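Phosphate-specific transport system accessory protein PhoU homolog (Pseudomonas aeruginosa, PDB 4Q25) probably helps to regulate phosphate uptake, acting as a homodimer and a negative regulator of the Pho regulon. Local coordinates at residues T165-Y170 and S200-G205; G134-K139 and A160-T165; E20-H25 and I91-S96. One frame throughout, in Å; residues are numbered along the deposited sequence.

Interaction 1 of 3, residues T165-Y170 and S200-G205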
loop_
_atom_site.group_PDB
_atom_site.type_symbol
_atom_site.label_atom_id
_atom_site.label_comp_id
_atom_site.label_asym_id
_atom_site.label_seq_id
_atom_site.Cartn_x
_atom_site.Cartn_y
_atom_site.Cartn_z
ATOM N N THR A 165 2.982 -11.747 -15.104
ATOM C CA THR A 165 4.265 -12.390 -15.343
ATOM C C THR A 165 5.271 -11.850 -14.326
ATOM O O THR A 165 6.156 -12.565 -13.902
ATOM C CB THR A 165 4.770 -12.296 -16.792
ATOM O OG1 THR A 165 4.901 -10.931 -17.169
ATOM C CG2 THR A 165 3.859 -13.018 -17.764
ATOM N N VAL A 166 5.087 -10.611 -13.877
ATOM C CA VAL A 166 5.968 -10.049 -12.876
ATOM C C VAL A 166 5.758 -10.757 -11.537
ATOM O O VAL A 166 6.730 -11.195 -10.917
ATOM C CB VAL A 166 5.815 -8.525 -12.757
ATOM C CG1 VAL A 166 6.286 -8.057 -11.406
ATOM C CG2 VAL A 166 6.599 -7.818 -13.843
ATOM N N ASP A 167 4.508 -10.892 -11.093
ATOM C CA ASP A 167 4.241 -11.601 -9.833
ATOM C C ASP A 167 4.771 -13.039 -9.908
ATOM O O ASP A 167 5.223 -13.599 -8.910
ATOM C CB ASP A 167 2.748 -11.587 -9.472
ATOM C CG ASP A 167 2.175 -10.158 -9.318
ATOM O OD1 ASP A 167 2.938 -9.193 -9.083
ATOM O OD2 ASP A 167 0.938 -9.977 -9.442
ATOM N N ARG A 168 4.726 -13.616 -11.103
ATOM C CA ARG A 168 5.227 -14.962 -11.335
ATOM C C ARG A 168 6.746 -15.020 -11.157
ATOM O O ARG A 168 7.271 -15.903 -10.473
ATOM C CB ARG A 168 4.861 -15.434 -12.749
ATOM C CG ARG A 168 4.895 -16.934 -12.898
ATOM C CD ARG A 168 4.992 -17.389 -14.354
ATOM N NE ARG A 168 5.431 -18.789 -14.422
ATOM C CZ ARG A 168 5.518 -19.507 -15.540
ATOM N NH1 ARG A 168 5.202 -18.976 -16.713
ATOM N NH2 ARG A 168 5.933 -20.767 -15.480
ATOM N N GLU A 169 7.449 -14.091 -11.787
ATOM C CA GLU A 169 8.887 -13.941 -11.592
ATOM C C GLU A 169 9.287 -13.721 -10.116
ATOM O O GLU A 169 10.302 -14.240 -9.644
ATOM C CB GLU A 169 9.377 -12.750 -12.396
ATOM C CG GLU A 169 9.359 -12.958 -13.894
ATOM C CD GLU A 169 9.801 -11.740 -14.623
ATOM O OE1 GLU A 169 9.725 -10.610 -14.063
ATOM O OE2 GLU A 169 10.246 -11.904 -15.765
ATOM N N TYR A 170 8.490 -12.945 -9.397
ATOM C CA TYR A 170 8.740 -12.708 -8.001
ATOM C C TYR A 170 8.688 -14.031 -7.209
ATOM O O TYR A 170 9.581 -14.312 -6.410
ATOM C CB TYR A 170 7.766 -11.676 -7.415
ATOM C CG TYR A 170 7.814 -11.644 -5.903
ATOM C CD1 TYR A 170 8.838 -10.987 -5.240
ATOM C CD2 TYR A 170 6.872 -12.334 -5.136
ATOM C CE1 TYR A 170 8.926 -11.000 -3.856
ATOM C CE2 TYR A 170 6.931 -12.343 -3.754
ATOM C CZ TYR A 170 7.963 -11.671 -3.115
ATOM O OH TYR A 170 8.046 -11.669 -1.747
ATOM N N SER A 200 8.887 -4.949 -2.715
ATOM C CA SER A 200 8.624 -3.570 -3.129
ATOM C C SER A 200 8.569 -3.379 -4.669
ATOM O O SER A 200 7.763 -2.622 -5.185
ATOM C CB SER A 200 9.688 -2.620 -2.539
ATOM O OG SER A 200 9.617 -2.535 -1.106
ATOM N N LEU A 201 9.456 -4.020 -5.412
ATOM C CA LEU A 201 9.362 -3.903 -6.877
ATOM C C LEU A 201 8.038 -4.540 -7.413
ATOM O O LEU A 201 7.391 -4.008 -8.293
ATOM C CB LEU A 201 10.606 -4.508 -7.538
ATOM C CG LEU A 201 11.902 -3.730 -7.288
ATOM C CD1 LEU A 201 13.105 -4.459 -7.872
ATOM C CD2 LEU A 201 11.818 -2.326 -7.856
ATOM N N GLU A 202 7.634 -5.657 -6.845
ATOM C CA GLU A 202 6.394 -6.298 -7.214
ATOM C C GLU A 202 5.202 -5.388 -6.939
ATOM O O GLU A 202 4.282 -5.312 -7.741
ATOM C CB GLU A 202 6.211 -7.607 -6.457
ATOM C CG GLU A 202 4.966 -8.337 -6.890
ATOM C CD GLU A 202 4.689 -9.615 -6.130
ATOM O OE1 GLU A 202 4.009 -10.490 -6.700
ATOM O OE2 GLU A 202 5.119 -9.742 -4.970
ATOM N N ARG A 203 5.225 -4.704 -5.800
ATOM C CA ARG A 203 4.181 -3.769 -5.470
ATOM C C ARG A 203 4.182 -2.584 -6.418
ATOM O O ARG A 203 3.142 -2.077 -6.804
ATOM C CB ARG A 203 4.348 -3.273 -4.052
ATOM C CG ARG A 203 4.065 -4.303 -2.964
ATOM C CD ARG A 203 2.728 -4.041 -2.327
ATOM N NE ARG A 203 1.602 -4.424 -3.178
ATOM C CZ ARG A 203 0.395 -3.850 -3.164
ATOM N NH1 ARG A 203 0.109 -2.801 -2.365
ATOM N NH2 ARG A 203 -0.533 -4.314 -3.994
ATOM N N ILE A 204 5.354 -2.116 -6.792
ATOM C CA ILE A 204 5.401 -1.057 -7.789
ATOM C C ILE A 204 4.669 -1.481 -9.095
ATOM O O ILE A 204 3.943 -0.700 -9.680
ATOM C CB ILE A 204 6.833 -0.624 -8.028
ATOM C CG1 ILE A 204 7.322 0.129 -6.789
ATOM C CG2 ILE A 204 6.951 0.262 -9.266
ATOM C CD1 ILE A 204 8.803 0.417 -6.800
ATOM N N GLY A 205 4.841 -2.728 -9.495
ATOM C CA GLY A 205 4.148 -3.267 -10.643
ATOM C C GLY A 205 2.664 -3.436 -10.407
ATOM O O GLY A 205 1.882 -3.201 -11.313
#

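Interaction 2 of 3, residues G134-K139 and A160-T165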
loop_
_atom_site.group_PDB
_atom_site.type_symbol
_atom_site.label_atom_id
_atom_site.label_comp_id
_atom_site.label_asym_id
_atom_site.label_seq_id
_atom_site.Cartn_x
_atom_site.Cartn_y
_atom_site.Cartn_z
ATOM N N GLY A 134 12.988 -5.077 -11.635
ATOM C CA GLY A 134 12.977 -3.628 -11.518
ATOM C C GLY A 134 12.826 -2.903 -12.844
ATOM O O GLY A 134 12.169 -1.848 -12.936
ATOM N N SER A 135 13.466 -3.429 -13.881
ATOM C CA SER A 135 13.440 -2.742 -15.167
ATOM C C SER A 135 12.084 -2.950 -15.822
ATOM O O SER A 135 11.572 -2.074 -16.498
ATOM C CB SER A 135 14.568 -3.206 -16.085
ATOM O OG SER A 135 14.455 -4.585 -16.290
ATOM N N GLN A 136 11.504 -4.111 -15.590
ATOM C CA GLN A 136 10.182 -4.408 -16.098
ATOM C C GLN A 136 9.114 -3.533 -15.460
ATOM O O GLN A 136 8.299 -2.916 -16.130
ATOM C CB GLN A 136 9.860 -5.849 -15.824
ATOM C CG GLN A 136 10.554 -6.817 -16.777
ATOM C CD GLN A 136 10.373 -8.253 -16.346
ATOM O OE1 GLN A 136 10.133 -9.117 -17.166
ATOM N NE2 GLN A 136 10.462 -8.509 -15.058
ATOM N N VAL A 137 9.158 -3.470 -14.145
ATOM C CA VAL A 137 8.169 -2.751 -13.359
ATOM C C VAL A 137 8.294 -1.229 -13.582
ATOM O O VAL A 137 7.315 -0.504 -13.563
ATOM C CB VAL A 137 8.383 -3.190 -11.906
ATOM C CG1 VAL A 137 7.504 -2.437 -10.933
ATOM C CG2 VAL A 137 8.434 -4.712 -11.770
ATOM N N GLN A 138 9.502 -0.756 -13.825
ATOM C CA GLN A 138 9.706 0.620 -14.221
ATOM C C GLN A 138 9.063 0.850 -15.585
ATOM O O GLN A 138 8.476 1.912 -15.804
ATOM C CB GLN A 138 11.185 0.954 -14.283
ATOM C CG GLN A 138 11.517 2.415 -14.650
ATOM C CD GLN A 138 13.018 2.665 -14.637
ATOM O OE1 GLN A 138 13.724 2.161 -13.770
ATOM N NE2 GLN A 138 13.526 3.414 -15.619
ATOM N N LYS A 139 9.180 -0.131 -16.490
ATOM C CA LYS A 139 8.542 -0.043 -17.802
ATOM C C LYS A 139 7.027 0.016 -17.670
ATOM O O LYS A 139 6.398 0.880 -18.224
ATOM C CB LYS A 139 8.938 -1.178 -18.761
ATOM C CG LYS A 139 8.685 -0.777 -20.228
ATOM C CD LYS A 139 8.987 -1.875 -21.244
ATOM C CE LYS A 139 9.013 -1.331 -22.690
ATOM N NZ LYS A 139 9.934 -2.084 -23.611
ATOM N N ALA A 160 -1.523 -4.098 -17.517
ATOM C CA ALA A 160 -2.253 -4.878 -16.520
ATOM C C ALA A 160 -2.019 -6.375 -16.666
ATOM O O ALA A 160 -1.901 -7.099 -15.671
ATOM C CB ALA A 160 -3.744 -4.566 -16.603
ATOM N N GLN A 161 -1.948 -6.848 -17.904
ATOM C CA GLN A 161 -1.705 -8.264 -18.159
ATOM C C GLN A 161 -0.282 -8.665 -17.827
ATOM O O GLN A 161 -0.038 -9.789 -17.407
ATOM C CB GLN A 161 -1.965 -8.597 -19.630
ATOM C CG GLN A 161 -3.433 -8.668 -20.018
ATOM C CD GLN A 161 -3.625 -8.640 -21.532
ATOM O OE1 GLN A 161 -2.703 -8.297 -22.282
ATOM N NE2 GLN A 161 -4.834 -8.985 -21.990
ATOM N N TYR A 162 0.668 -7.761 -18.036
ATOM C CA TYR A 162 2.065 -8.092 -17.772
ATOM C C TYR A 162 2.371 -8.247 -16.281
ATOM O O TYR A 162 3.418 -8.785 -15.930
ATOM C CB TYR A 162 2.997 -7.049 -18.358
ATOM C CG TYR A 162 4.393 -7.582 -18.599
ATOM C CD1 TYR A 162 4.652 -8.445 -19.671
ATOM C CD2 TYR A 162 5.456 -7.226 -17.768
ATOM C CE1 TYR A 162 5.920 -8.946 -19.896
ATOM C CE2 TYR A 162 6.731 -7.716 -17.995
ATOM C CZ TYR A 162 6.960 -8.570 -19.063
ATOM O OH TYR A 162 8.230 -9.046 -19.302
ATOM N N ASP A 163 1.463 -7.768 -15.425
ATOM C CA ASP A 163 1.639 -7.850 -13.994
ATOM C C ASP A 163 1.625 -9.280 -13.551
ATOM O O ASP A 163 2.281 -9.623 -12.590
ATOM C CB ASP A 163 0.556 -7.074 -13.239
ATOM C CG ASP A 163 0.916 -6.860 -11.776
ATOM O OD1 ASP A 163 2.094 -6.615 -11.504
ATOM O OD2 ASP A 163 0.041 -6.921 -10.901
ATOM N N LYS A 164 0.883 -10.116 -14.268
ATOM C CA LYS A 164 0.853 -11.547 -13.978
ATOM C C LYS A 164 2.247 -12.139 -14.070
ATOM O O LYS A 164 2.656 -12.940 -13.219
ATOM C CB LYS A 164 -0.077 -12.291 -14.945
ATOM C CG LYS A 164 -1.517 -12.326 -14.472
ATOM C CD LYS A 164 -1.680 -13.336 -13.338
ATOM C CE LYS A 164 -3.108 -13.422 -12.806
ATOM N NZ LYS A 164 -4.093 -13.806 -13.856
ATOM N N THR A 165 2.982 -11.747 -15.104
ATOM C CA THR A 165 4.265 -12.390 -15.343
ATOM C C THR A 165 5.271 -11.850 -14.326
ATOM O O THR A 165 6.156 -12.565 -13.902
ATOM C CB THR A 165 4.770 -12.296 -16.792
ATOM O OG1 THR A 165 4.901 -10.931 -17.169
ATOM C CG2 THR A 165 3.859 -13.018 -17.764
#

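Interaction 3 of 3, residues E20-H25 and I91-S96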
loop_
_atom_site.group_PDB
_atom_site.type_symbol
_atom_site.label_atom_id
_atom_site.label_comp_id
_atom_site.label_asym_id
_atom_site.label_seq_id
_atom_site.Cartn_x
_atom_site.Cartn_y
_atom_site.Cartn_z
ATOM N N GLU A 20 -6.493 20.208 -18.210
ATOM C CA GLU A 20 -5.248 19.768 -18.815
ATOM C C GLU A 20 -4.109 20.035 -17.841
ATOM O O GLU A 20 -3.192 19.254 -17.776
ATOM C CB GLU A 20 -4.966 20.460 -20.164
ATOM C CG GLU A 20 -5.959 20.125 -21.277
ATOM C CD GLU A 20 -5.732 18.776 -21.945
ATOM O OE1 GLU A 20 -5.666 18.742 -23.199
ATOM O OE2 GLU A 20 -5.641 17.749 -21.233
ATOM N N ASP A 21 -4.172 21.143 -17.113
ATOM C CA ASP A 21 -3.180 21.470 -16.092
ATOM C C ASP A 21 -3.020 20.400 -15.003
ATOM O O ASP A 21 -1.908 20.121 -14.569
ATOM C CB ASP A 21 -3.532 22.787 -15.414
ATOM C CG ASP A 21 -2.988 23.967 -16.155
ATOM O OD1 ASP A 21 -3.056 23.958 -17.405
ATOM O OD2 ASP A 21 -2.467 24.883 -15.488
ATOM N N VAL A 22 -4.129 19.828 -14.558
ATOM C CA VAL A 22 -4.096 18.779 -13.553
ATOM C C VAL A 22 -3.683 17.443 -14.187
ATOM O O VAL A 22 -3.111 16.586 -13.533
ATOM C CB VAL A 22 -5.445 18.641 -12.788
ATOM C CG1 VAL A 22 -6.521 18.032 -13.658
ATOM C CG2 VAL A 22 -5.268 17.785 -11.546
ATOM N N ARG A 23 -3.971 17.268 -15.456
ATOM C CA ARG A 23 -3.501 16.089 -16.159
ATOM C C ARG A 23 -1.976 16.155 -16.253
ATOM O O ARG A 23 -1.303 15.169 -16.016
ATOM C CB ARG A 23 -4.109 16.008 -17.549
ATOM C CG ARG A 23 -4.452 14.608 -17.992
ATOM C CD ARG A 23 -5.161 14.617 -19.344
ATOM N NE ARG A 23 -4.209 15.023 -20.373
ATOM C CZ ARG A 23 -3.596 14.200 -21.218
ATOM N NH1 ARG A 23 -3.854 12.886 -21.215
ATOM N NH2 ARG A 23 -2.734 14.706 -22.096
ATOM N N SER A 24 -1.439 17.329 -16.563
ATOM C CA SER A 24 -0.011 17.480 -16.783
ATOM C C SER A 24 0.747 17.451 -15.457
ATOM O O SER A 24 1.920 17.088 -15.416
ATOM C CB SER A 24 0.305 18.773 -17.548
ATOM O OG SER A 24 0.546 19.858 -16.660
ATOM N N HIS A 25 0.078 17.846 -14.382
ATOM C CA HIS A 25 0.643 17.726 -13.042
ATOM C C HIS A 25 0.763 16.263 -12.616
ATOM O O HIS A 25 1.771 15.881 -12.062
ATOM C CB HIS A 25 -0.188 18.508 -12.051
ATOM C CG HIS A 25 -0.146 19.987 -12.280
ATOM N ND1 HIS A 25 -1.207 20.820 -11.997
ATOM C CD2 HIS A 25 0.825 20.775 -12.795
ATOM C CE1 HIS A 25 -0.884 22.062 -12.299
ATOM N NE2 HIS A 25 0.342 22.062 -12.791
ATOM N N ILE A 91 -11.636 11.477 -11.347
ATOM C CA ILE A 91 -11.603 10.314 -10.487
ATOM C C ILE A 91 -10.370 9.451 -10.751
ATOM O O ILE A 91 -9.798 8.908 -9.823
ATOM C CB ILE A 91 -12.887 9.483 -10.633
ATOM C CG1 ILE A 91 -14.056 10.257 -9.989
ATOM C CG2 ILE A 91 -12.739 8.095 -10.005
ATOM C CD1 ILE A 91 -15.398 9.546 -10.058
ATOM N N SER A 92 -9.998 9.306 -12.014
ATOM C CA SER A 92 -8.824 8.537 -12.388
ATOM C C SER A 92 -7.577 9.239 -11.898
ATOM O O SER A 92 -6.606 8.598 -11.527
ATOM C CB SER A 92 -8.752 8.357 -13.909
ATOM O OG SER A 92 -9.694 7.374 -14.299
ATOM N N ILE A 93 -7.604 10.564 -11.890
ATOM C CA ILE A 93 -6.453 11.307 -11.416
ATOM C C ILE A 93 -6.289 11.155 -9.901
ATOM O O ILE A 93 -5.199 10.830 -9.412
ATOM C CB ILE A 93 -6.536 12.769 -11.801
ATOM C CG1 ILE A 93 -6.252 12.915 -13.292
ATOM C CG2 ILE A 93 -5.534 13.591 -11.007
ATOM C CD1 ILE A 93 -6.512 14.294 -13.866
ATOM N N SER A 94 -7.359 11.374 -9.153
ATOM C CA SER A 94 -7.222 11.378 -7.709
ATOM C C SER A 94 -6.871 9.991 -7.187
ATOM O O SER A 94 -6.133 9.872 -6.247
ATOM C CB SER A 94 -8.471 11.938 -7.023
ATOM O OG SER A 94 -9.517 11.012 -7.062
ATOM N N LYS A 95 -7.369 8.941 -7.804
ATOM C CA LYS A 95 -6.995 7.606 -7.375
ATOM C C LYS A 95 -5.581 7.260 -7.806
ATOM O O LYS A 95 -4.884 6.537 -7.111
ATOM C CB LYS A 95 -7.972 6.557 -7.887
ATOM C CG LYS A 95 -9.287 6.629 -7.137
ATOM C CD LYS A 95 -10.224 5.489 -7.454
ATOM C CE LYS A 95 -11.477 5.627 -6.597
ATOM N NZ LYS A 95 -12.503 4.716 -7.128
ATOM N N SER A 96 -5.144 7.810 -8.933
ATOM C CA SER A 96 -3.853 7.454 -9.457
ATOM C C SER A 96 -2.707 8.162 -8.726
ATOM O O SER A 96 -1.633 7.576 -8.610
ATOM C CB SER A 96 -3.788 7.594 -10.970
ATOM O OG SER A 96 -3.730 8.936 -11.294
#

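Interaction 1 of 3, residues T165-Y170 and S200-G205
Two helical segments running in opposite senses come closest at Asp167 and Glu202, whose CA atoms lie 6.3 Å apart, a close approach for helix backbones. Glu202 spans this gap: its CG stands anti to the backbone N (chi1 -176°) and the chain beyond is extended, which carries the carboxylate over to helix 153-183. There its two oxygens meet different groups. Glu202 OE1 lies 2.9 Å from Asp167 OD1, an acceptor facing an acceptor, with the carboxylate planes turned 67° apart; Glu202 OE1 is also 3.2 Å from Asp167 CB. Such a pair would be unfavourable if both groups were charged, so a shared proton is conceivable. Asp163, salt-bridged to Arg209, and Asp206 add further acids beside Asp167, the spacing matching the E/D-x-x-x-D motifs of the PhoU helix bundle, which bind metal in some relatives. The other oxygen, Glu202 OE2, sits above one face of the Tyr170 ring, offset toward its rim, and is nearest to Tyr170 CD2 at 3.1 Å. Ring and carboxylate planes are inclined by 35°. Arg199, a turn earlier, forms a salt bridge with OE2, and the same tyrosine packs on Trp196 of the second subunit.

Interaction 2 of 3, residues G134-K139 and A160-T165
Gln136 makes the whole contact from its side, reaching Tyr162 through its amide although the two CA atoms are 9.1 Å apart. Its CG lies beside the backbone N, anti to the carbonyl carbon (chi1 -77°), and the extended remainder of the chain delivers OE1 to the tyrosine hydroxyl. Tyr162 OH donates to Gln136 OE1 across 2.9 Å. The bond is bent at the acceptor, with a C=O...donor angle of 128°, and the hydroxyl is tilted out of the carbonyl plane. Amide and ring stand almost perpendicular, 83° between planes, and OE1 comes at the ring edge; Gln136 CD is 4.0 Å from Tyr162 CE2. At the other end of the amide, NE2 probably bonds Glu169, although the modelled distance is doubtfully short; the amide orientation is consistent with both partners, each on helix 153-183. The tyrosine is backed from within its own helix: Thr165 OG1 lies 3.4 Å above the centre of one ring face of Tyr162 and donates to the carbonyl O of Tyr162 over 2.9 Å. Next in sequence, Val137 turns to the interior and packs on Val166 and on Ile204 of helix 188-220. Gln138 follows, touching Val37 and Asn38 of helix 15-45. Helix 127-149 thus lies among three others of the bundle, the Gln136-Tyr162 bond joining it to helix 153-183 at the surface.

Interaction 3 of 3, residues E20-H25 and I91-S96
Val22 and Ile93 meet in the interior of the all-helical PhoU bundle, where the segments of helices 15-45 and 84-120 run in the same general sense. Their nearest CA atoms, those of Arg23 and Ile93, are 7.4 Å apart, and the summed buried surface of 115 Å² fits a small contact carried by few atoms.

The apolar part comes first. Val22 CG1 touches Ile93 CD1 at 3.7 Å, methyl against methyl, the side chains meeting at a slant. Ile93 CG1 is anti to its carbonyl carbon (chi1 -74°), and CD1 extends from it far enough to lie against the opposite backbone as well, 4.2 Å from Arg23 CA and 4.1 Å from Val22 O. Around the pair, Ile69 and Cys73 of helix 59-78 touch Ile93, Ile76 of that helix touches Val22, and Phe148 of helix 127-149 packs on both Ile93 and Arg23.

The polar groups face elsewhere. The Arg23 guanidinium leads away from helix 84-120: NH1 donates to the carbonyl O of Ala149, a bond to the end of helix 127-149, while Arg23 NE forms a salt bridge with Glu20 OE2 at 3.2 Å, whose hydrogen bond is weak and bent (N-H...O 124°). On helix 84-120, Lys95 forms a salt bridge with Asp70 of the second subunit, and Ser92 OG has two carbonyl acceptors within reach, of Arg88 and Leu214, for its one proton.

Interactions 1 and 2 adjoin, their centres about 7 Å apart. They share Thr165 and draw on the same helix, 153-183, which interaction 1 joins to helix 188-220 and interaction 2 to helix 127-149. A direct touch between the latter two helices closes the triangle, Val137 CG1 lying 3.1 Å from Leu201 O. The acidic cluster spans both contacts, Asp163 of interaction 2 lying beside Asp167 of interaction 1. Interaction 3 is remote, its centre about 25 Å from that of interaction 1, across the chain's centre, and about 22 Å from that of interaction 2. The nearest atoms are about 10 Å and 13 Å away, respectively; helices 84-120 and 127-149, used by interactions 3 and 2, are consecutive in the chain.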